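Long-range contacts in flavodoxin (Bacillus cereus, PDB 6GAQ), which binds flavin mononucleotide and probably serves as a low-potential electron donor to a number of redox enzymes: residues A[19-24]-A[131-136]; A[23-28]-A[95-100]. All blocks are in the same frame, centred on the assembly; numbering follows the deposited sequence.

Contact 1 of 2, residues A[19-24]-A[131-136]; sequences SGNTES and ELAPED. With CA (calcium ion), chain E; CA (calcium ion), chain D; FMN (flavin mononucleotide), chain C.
Asn21, in the first turn of helix 21-35, comes closest to Ala133 of the irregular 131-136 segment, their CA atoms 4.4 Å apart, and no hydrogen bond joins the two backbones. The Asn21 side chain carries most of the contact. Its CB rests against the carbonyl O of Leu132; with CG beside the backbone N and anti to the carbonyl carbon (chi1 -56°), the amide lies between Ala133 and the cofactor, and its two ends part company. OD1 lies against the methyl CB of Ala133, 3.2 Å away, whereas ND2 turns to the flavin and donates to FMN O4' over 2.9 Å. One turn on, Ser24 CB packs on the ring of Pro134, 3.9 Å from its CG, and CD of the same ring sits near the carbonyl O of Asn21.

The 19-24 segment supplies the later part of the phosphate-binding loop of the flavodoxin fold, which begins after strand 11-16 and runs into the N-terminus of helix 21-35. Thr22 grips FMN O2P twice, by its backbone N and by OG1, which stands 2.7 Å from that oxygen, while Ser19 N donates to FMN O3P. The helix N-terminus directed at the phosphate would be expected to help stabilise its negative charge. Gly20 occupies the N-cap, and its carbonyl O takes both the N and the OG of Ser24, from opposite faces of the carbonyl plane. On the other segment, the carbonyl oxygens of Glu131 and Ala133 both bind the same calcium ion, each at 2.5 Å, a site completed by Asp139 and a water. Asp136 OD2 reaches the second calcium ion, which Glu138 also binds.

Contact 2 of 2, residues A[23-28]-A[95-100]; sequences ESIADL and FGSGDT. With FMN (flavin mononucleotide), chain C.
Ile25 of helix 21-35 presses its two branches onto strand 91-98 at separate points, one on Phe95 and the other on Ser97. This is helix-on-sheet packing in the three-layer alpha/beta/alpha sandwich of the flavodoxin-like fold: the helix lies over the parallel five-stranded sheet, and its segment runs at 145° to strand 95-98, with the axes 8.6 Å apart. CG2 of Ile25, anti to the backbone N, meets CD1 of Phe95 at 3.5 Å. The other branch is extended (chi2 167°) and carries CD1 onward to CB of Ser97, 3.6 Å away, passing near the carbonyl O of Gly96.

Phe95 points toward the helix from its CA, and with CG between the backbone N and the carbonyl carbon (chi1 64°) its side chain slides past that of Ile25 in the opposite direction. Ile25 CG2 and Ala26 CB approach the ring obliquely, the latter 3.9 Å from CZ. Ile13 and Leu128, on strands 11-16 and 122-131, also pack on Phe95 in this buried layer.

Beyond the hydrophobic part, the strand end becomes flavin pocket. Gly98 brings its CA close to FMN O2, the same oxygen that accepts from Asp99 N. Ser97 OG, anti to its backbone N, reaches the ribityl chain; besides a probable but doubtfully short hydrogen bond to the carbonyl O of Leu132, this OG accepts a hydrogen bond from FMN O4' at 2.7 Å.

How the contacts relate
The two contacts draw on overlapping parts of helix 21-35, their segments sharing Glu23 and Ser24, and have centres about 5 Å apart. Contact 1 joins the start of the helix to the calcium-binding loop at the surface; contact 2 seats Ile25 and Ala26 on the buried sheet. They meet where Asn21 CB packs 3.5 Å from Ser97 OG and Thr22 CG2 lies 3.6 Å from Phe95 CE1. A probable hydrogen bond links Glu131 OE1 to Thr100 OG1 over 2.7 Å. FMN spans both: segment 19-24 receives the phosphate, segment 95-100 reaches the isoalloxazine, and O4' of the ribityl chain is shared between Asn21 and Ser97.

Contact 1 of 2, residues A[19-24]-A[131-136]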
loop_
_atom_site.group_PDB
_atom_site.type_symbol
_atom_site.label_atom_id
_atom_site.label_comp_id
_atom_site.label_asym_id
_atom_site.label_seq_id
_atom_site.Cartn_x
_atom_site.Cartn_y
_atom_site.Cartn_z
ATOM N N SER A 19 -7.481 -12.953 -1.919
ATOM C CA SER A 19 -6.927 -14.288 -2.094
ATOM C C SER A 19 -5.542 -14.448 -1.480
ATOM O O SER A 19 -4.936 -15.515 -1.626
ATOM C CB SER A 19 -6.880 -14.652 -3.584
ATOM O OG SER A 19 -6.015 -13.792 -4.300
ATOM N N GLY A 20 -5.022 -13.423 -0.804
ATOM C CA GLY A 20 -3.800 -13.542 -0.035
ATOM C C GLY A 20 -2.548 -13.007 -0.700
ATOM O O GLY A 20 -1.510 -12.919 -0.034
ATOM N N ASN A 21 -2.608 -12.646 -1.985
ATOM C CA ASN A 21 -1.406 -12.186 -2.675
ATOM C C ASN A 21 -0.936 -10.841 -2.131
ATOM O O ASN A 21 0.244 -10.675 -1.802
ATOM C CB ASN A 21 -1.660 -12.100 -4.180
ATOM C CG ASN A 21 -2.145 -13.412 -4.764
ATOM O OD1 ASN A 21 -1.743 -14.488 -4.322
ATOM N ND2 ASN A 21 -3.015 -13.329 -5.764
ATOM N N THR A 22 -1.844 -9.868 -2.035
ATOM C CA THR A 22 -1.477 -8.569 -1.478
ATOM C C THR A 22 -1.094 -8.692 -0.009
ATOM O O THR A 22 -0.177 -8.008 0.463
ATOM C CB THR A 22 -2.628 -7.576 -1.647
ATOM O OG1 THR A 22 -3.125 -7.642 -2.990
ATOM C CG2 THR A 22 -2.159 -6.158 -1.355
ATOM N N GLU A 23 -1.789 -9.562 0.728
ATOM C CA GLU A 23 -1.454 -9.789 2.131
ATOM C C GLU A 23 -0.030 -10.311 2.279
ATOM O O GLU A 23 0.697 -9.901 3.193
ATOM C CB GLU A 23 -2.455 -10.767 2.748
ATOM C CG GLU A 23 -2.265 -11.020 4.230
ATOM C CD GLU A 23 -3.238 -12.052 4.767
ATOM O OE1 GLU A 23 -4.344 -12.177 4.199
ATOM O OE2 GLU A 23 -2.897 -12.739 5.752
ATOM N N SER A 24 0.387 -11.212 1.387
ATOM C CA SER A 24 1.753 -11.728 1.436
ATOM C C SER A 24 2.767 -10.627 1.154
ATOM O O SER A 24 3.855 -10.609 1.743
ATOM C CB SER A 24 1.912 -12.878 0.443
ATOM O OG SER A 24 0.909 -13.859 0.639
ATOM N N GLU A 131 2.898 -9.250 -9.687
ATOM C CA GLU A 131 1.915 -10.044 -10.413
ATOM C C GLU A 131 1.567 -11.277 -9.596
ATOM O O GLU A 131 2.442 -12.103 -9.293
ATOM C CB GLU A 131 2.423 -10.427 -11.803
ATOM C CG GLU A 131 1.665 -11.589 -12.449
ATOM C CD GLU A 131 1.815 -11.626 -13.962
ATOM O OE1 GLU A 131 0.852 -12.029 -14.649
ATOM O OE2 GLU A 131 2.889 -11.253 -14.472
ATOM N N LEU A 132 0.290 -11.387 -9.225
ATOM C CA LEU A 132 -0.240 -12.532 -8.473
ATOM C C LEU A 132 0.492 -12.574 -7.132
ATOM O O LEU A 132 0.682 -11.510 -6.522
ATOM C CB LEU A 132 -0.129 -13.793 -9.330
ATOM C CG LEU A 132 -1.029 -13.848 -10.566
ATOM C CD1 LEU A 132 -0.897 -15.194 -11.267
ATOM C CD2 LEU A 132 -2.466 -13.578 -10.163
ATOM N N ALA A 133 0.916 -13.749 -6.643
ATOM C CA ALA A 133 1.603 -13.881 -5.368
ATOM C C ALA A 133 3.100 -13.647 -5.533
ATOM O O ALA A 133 3.675 -13.969 -6.578
ATOM C CB ALA A 133 1.369 -15.268 -4.777
ATOM N N PRO A 134 3.758 -13.079 -4.518
ATOM C CA PRO A 134 5.223 -12.927 -4.556
ATOM C C PRO A 134 5.940 -14.230 -4.217
ATOM O O PRO A 134 6.642 -14.347 -3.208
ATOM C CB PRO A 134 5.461 -11.829 -3.511
ATOM C CG PRO A 134 4.383 -12.051 -2.508
ATOM C CD PRO A 134 3.175 -12.513 -3.287
ATOM N N GLU A 135 5.771 -15.230 -5.083
ATOM C CA GLU A 135 6.163 -16.603 -4.791
ATOM C C GLU A 135 7.400 -17.047 -5.570
ATOM O O GLU A 135 7.571 -18.239 -5.840
ATOM C CB GLU A 135 4.995 -17.551 -5.068
ATOM C CG GLU A 135 4.546 -17.583 -6.519
ATOM C CD GLU A 135 3.218 -18.292 -6.702
ATOM O OE1 GLU A 135 2.217 -17.613 -7.009
ATOM O OE2 GLU A 135 3.177 -19.529 -6.535
ATOM N N ASP A 136 8.275 -16.113 -5.931
ATOM C CA ASP A 136 9.532 -16.467 -6.576
ATOM C C ASP A 136 10.603 -15.471 -6.145
ATOM O O ASP A 136 10.327 -14.496 -5.439
ATOM C CB ASP A 136 9.380 -16.530 -8.099
ATOM C CG ASP A 136 9.282 -15.163 -8.732
ATOM O OD1 ASP A 136 8.422 -14.368 -8.306
ATOM O OD2 ASP A 136 10.060 -14.887 -9.668
HETATM CA CA CA E . 4.469 -13.445 -8.831
HETATM CA CA CA D . 9.540 -13.820 -12.032
HETATM N N1 FMN C . -5.594 -7.504 -12.052
HETATM C C2 FMN C . -5.215 -6.303 -12.618
HETATM O O2 FMN C . -4.041 -5.942 -12.560
HETATM N N3 FMN C . -6.148 -5.505 -13.248
HETATM C C4 FMN C . -7.468 -5.904 -13.316
HETATM O O4 FMN C . -8.300 -5.192 -13.876
HETATM C C4A FMN C . -7.853 -7.112 -12.747
HETATM N N5 FMN C . -9.171 -7.514 -12.813
HETATM C C5A FMN C . -9.552 -8.713 -12.250
HETATM C C6 FMN C . -10.882 -9.113 -12.318
HETATM C C7 FMN C . -11.275 -10.320 -11.754
HETATM C C7M FMN C . -12.711 -10.747 -11.831
HETATM C C8 FMN C . -10.337 -11.126 -11.119
HETATM C C8M FMN C . -10.755 -12.430 -10.507
HETATM C C9 FMN C . -9.007 -10.725 -11.050
HETATM C C9A FMN C . -8.611 -9.517 -11.614
HETATM N N10 FMN C . -7.292 -9.111 -11.537
HETATM C C10 FMN C . -6.911 -7.913 -12.113
HETATM C "C1'" FMN C . -6.264 -9.982 -10.871
HETATM C "C2'" FMN C . -6.094 -9.749 -9.373
HETATM O "O2'" FMN C . -5.747 -8.406 -9.122
HETATM C "C3'" FMN C . -4.989 -10.679 -8.879
HETATM O "O3'" FMN C . -5.477 -12.003 -8.844
HETATM C "C4'" FMN C . -4.427 -10.301 -7.511
HETATM O "O4'" FMN C . -3.168 -10.919 -7.353
HETATM C "C5'" FMN C . -5.328 -10.724 -6.355
HETATM O "O5'" FMN C . -4.727 -10.286 -5.155
HETATM P P FMN C . -5.239 -10.786 -3.710
HETATM O O1P FMN C . -4.731 -12.187 -3.478
HETATM O O2P FMN C . -4.691 -9.874 -2.640
HETATM O O3P FMN C . -6.748 -10.783 -3.666
HETATM O O HOH W 1 8.559 -11.718 -11.170
HETATM O O HOH W 2 3.103 -15.368 -9.550
#

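Contact 2 of 2, residues A[23-28]-A[95-100]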
loop_
_atom_site.group_PDB
_atom_site.type_symbol
_atom_site.label_atom_id
_atom_site.label_comp_id
_atom_site.label_asym_id
_atom_site.label_seq_id
_atom_site.Cartn_x
_atom_site.Cartn_y
_atom_site.Cartn_z
ATOM N N GLU A 23 -1.789 -9.562 0.728
ATOM C CA GLU A 23 -1.454 -9.789 2.131
ATOM C C GLU A 23 -0.030 -10.311 2.279
ATOM O O GLU A 23 0.697 -9.901 3.193
ATOM C CB GLU A 23 -2.455 -10.767 2.748
ATOM C CG GLU A 23 -2.265 -11.020 4.230
ATOM C CD GLU A 23 -3.238 -12.052 4.767
ATOM O OE1 GLU A 23 -4.344 -12.177 4.199
ATOM O OE2 GLU A 23 -2.897 -12.739 5.752
ATOM N N SER A 24 0.387 -11.212 1.387
ATOM C CA SER A 24 1.753 -11.728 1.436
ATOM C C SER A 24 2.767 -10.627 1.154
ATOM O O SER A 24 3.855 -10.609 1.743
ATOM C CB SER A 24 1.912 -12.878 0.443
ATOM O OG SER A 24 0.909 -13.859 0.639
ATOM N N ILE A 25 2.431 -9.703 0.252
ATOM C CA ILE A 25 3.301 -8.556 0.005
ATOM C C ILE A 25 3.388 -7.683 1.247
ATOM O O ILE A 25 4.466 -7.194 1.608
ATOM C CB ILE A 25 2.801 -7.755 -1.212
ATOM C CG1 ILE A 25 2.705 -8.652 -2.444
ATOM C CG2 ILE A 25 3.719 -6.576 -1.485
ATOM C CD1 ILE A 25 1.946 -8.024 -3.586
ATOM N N ALA A 26 2.254 -7.472 1.921
ATOM C CA ALA A 26 2.250 -6.662 3.134
ATOM C C ALA A 26 3.115 -7.290 4.220
ATOM O O ALA A 26 3.785 -6.578 4.978
ATOM C CB ALA A 26 0.817 -6.471 3.629
ATOM N N ASP A 27 3.116 -8.622 4.307
ATOM C CA ASP A 27 3.935 -9.298 5.309
ATOM C C ASP A 27 5.421 -9.113 5.025
ATOM O O ASP A 27 6.213 -8.894 5.951
ATOM C CB ASP A 27 3.581 -10.783 5.362
ATOM C CG ASP A 27 2.188 -11.031 5.907
ATOM O OD1 ASP A 27 1.682 -10.171 6.657
ATOM O OD2 ASP A 27 1.600 -12.087 5.587
ATOM N N LEU A 28 5.818 -9.198 3.753
ATOM C CA LEU A 28 7.225 -9.030 3.405
ATOM C C LEU A 28 7.703 -7.615 3.706
ATOM O O LEU A 28 8.803 -7.422 4.235
ATOM C CB LEU A 28 7.446 -9.371 1.932
ATOM C CG LEU A 28 7.308 -10.842 1.531
ATOM C CD1 LEU A 28 7.140 -10.974 0.026
ATOM C CD2 LEU A 28 8.506 -11.647 2.008
ATOM N N PHE A 95 1.494 -0.144 -2.845
ATOM C CA PHE A 95 1.836 -1.391 -3.513
ATOM C C PHE A 95 0.550 -2.106 -3.903
ATOM O O PHE A 95 -0.552 -1.694 -3.530
ATOM C CB PHE A 95 2.720 -2.289 -2.632
ATOM C CG PHE A 95 2.049 -2.763 -1.374
ATOM C CD1 PHE A 95 1.345 -3.957 -1.350
ATOM C CD2 PHE A 95 2.134 -2.021 -0.209
ATOM C CE1 PHE A 95 0.733 -4.396 -0.190
ATOM C CE2 PHE A 95 1.526 -2.454 0.954
ATOM C CZ PHE A 95 0.824 -3.642 0.964
ATOM N N GLY A 96 0.694 -3.183 -4.662
ATOM C CA GLY A 96 -0.466 -3.937 -5.098
ATOM C C GLY A 96 -0.053 -5.163 -5.879
ATOM O O GLY A 96 1.076 -5.266 -6.373
ATOM N N SER A 97 -0.998 -6.094 -5.986
ATOM C CA SER A 97 -0.820 -7.327 -6.742
ATOM C C SER A 97 -1.905 -7.410 -7.806
ATOM O O SER A 97 -3.098 -7.342 -7.486
ATOM C CB SER A 97 -0.870 -8.548 -5.822
ATOM O OG SER A 97 -0.826 -9.753 -6.568
ATOM N N GLY A 98 -1.494 -7.565 -9.065
ATOM C CA GLY A 98 -2.408 -7.669 -10.180
ATOM C C GLY A 98 -2.119 -8.896 -11.029
ATOM O O GLY A 98 -1.572 -9.895 -10.559
ATOM N N ASP A 99 -2.507 -8.805 -12.300
ATOM C CA ASP A 99 -2.287 -9.885 -13.258
ATOM C C ASP A 99 -2.156 -9.250 -14.630
ATOM O O ASP A 99 -3.097 -8.609 -15.110
ATOM C CB ASP A 99 -3.433 -10.909 -13.216
ATOM C CG ASP A 99 -3.278 -12.021 -14.253
ATOM O OD1 ASP A 99 -4.222 -12.820 -14.409
ATOM O OD2 ASP A 99 -2.215 -12.109 -14.906
ATOM N N THR A 100 -0.991 -9.429 -15.258
ATOM C CA THR A 100 -0.706 -8.816 -16.548
ATOM C C THR A 100 -1.615 -9.319 -17.661
ATOM O O THR A 100 -1.540 -8.796 -18.778
ATOM C CB THR A 100 0.753 -9.061 -16.935
ATOM O OG1 THR A 100 1.037 -10.467 -16.880
ATOM C CG2 THR A 100 1.688 -8.323 -15.991
HETATM N N1 FMN C . -5.594 -7.504 -12.052
HETATM C C2 FMN C . -5.215 -6.303 -12.618
HETATM O O2 FMN C . -4.041 -5.942 -12.560
HETATM N N3 FMN C . -6.148 -5.505 -13.248
HETATM C C4 FMN C . -7.468 -5.904 -13.316
HETATM O O4 FMN C . -8.300 -5.192 -13.876
HETATM C C4A FMN C . -7.853 -7.112 -12.747
HETATM N N5 FMN C . -9.171 -7.514 -12.813
HETATM C C5A FMN C . -9.552 -8.713 -12.250
HETATM C C6 FMN C . -10.882 -9.113 -12.318
HETATM C C7 FMN C . -11.275 -10.320 -11.754
HETATM C C7M FMN C . -12.711 -10.747 -11.831
HETATM C C8 FMN C . -10.337 -11.126 -11.119
HETATM C C8M FMN C . -10.755 -12.430 -10.507
HETATM C C9 FMN C . -9.007 -10.725 -11.050
HETATM C C9A FMN C . -8.611 -9.517 -11.614
HETATM N N10 FMN C . -7.292 -9.111 -11.537
HETATM C C10 FMN C . -6.911 -7.913 -12.113
HETATM C "C1'" FMN C . -6.264 -9.982 -10.871
HETATM C "C2'" FMN C . -6.094 -9.749 -9.373
HETATM O "O2'" FMN C . -5.747 -8.406 -9.122
HETATM C "C3'" FMN C . -4.989 -10.679 -8.879
HETATM O "O3'" FMN C . -5.477 -12.003 -8.844
HETATM C "C4'" FMN C . -4.427 -10.301 -7.511
HETATM O "O4'" FMN C . -3.168 -10.919 -7.353
HETATM C "C5'" FMN C . -5.328 -10.724 -6.355
HETATM O "O5'" FMN C . -4.727 -10.286 -5.155
HETATM P P FMN C . -5.239 -10.786 -3.710
HETATM O O1P FMN C . -4.731 -12.187 -3.478
HETATM O O2P FMN C . -4.691 -9.874 -2.640
HETATM O O3P FMN C . -6.748 -10.783 -3.666
#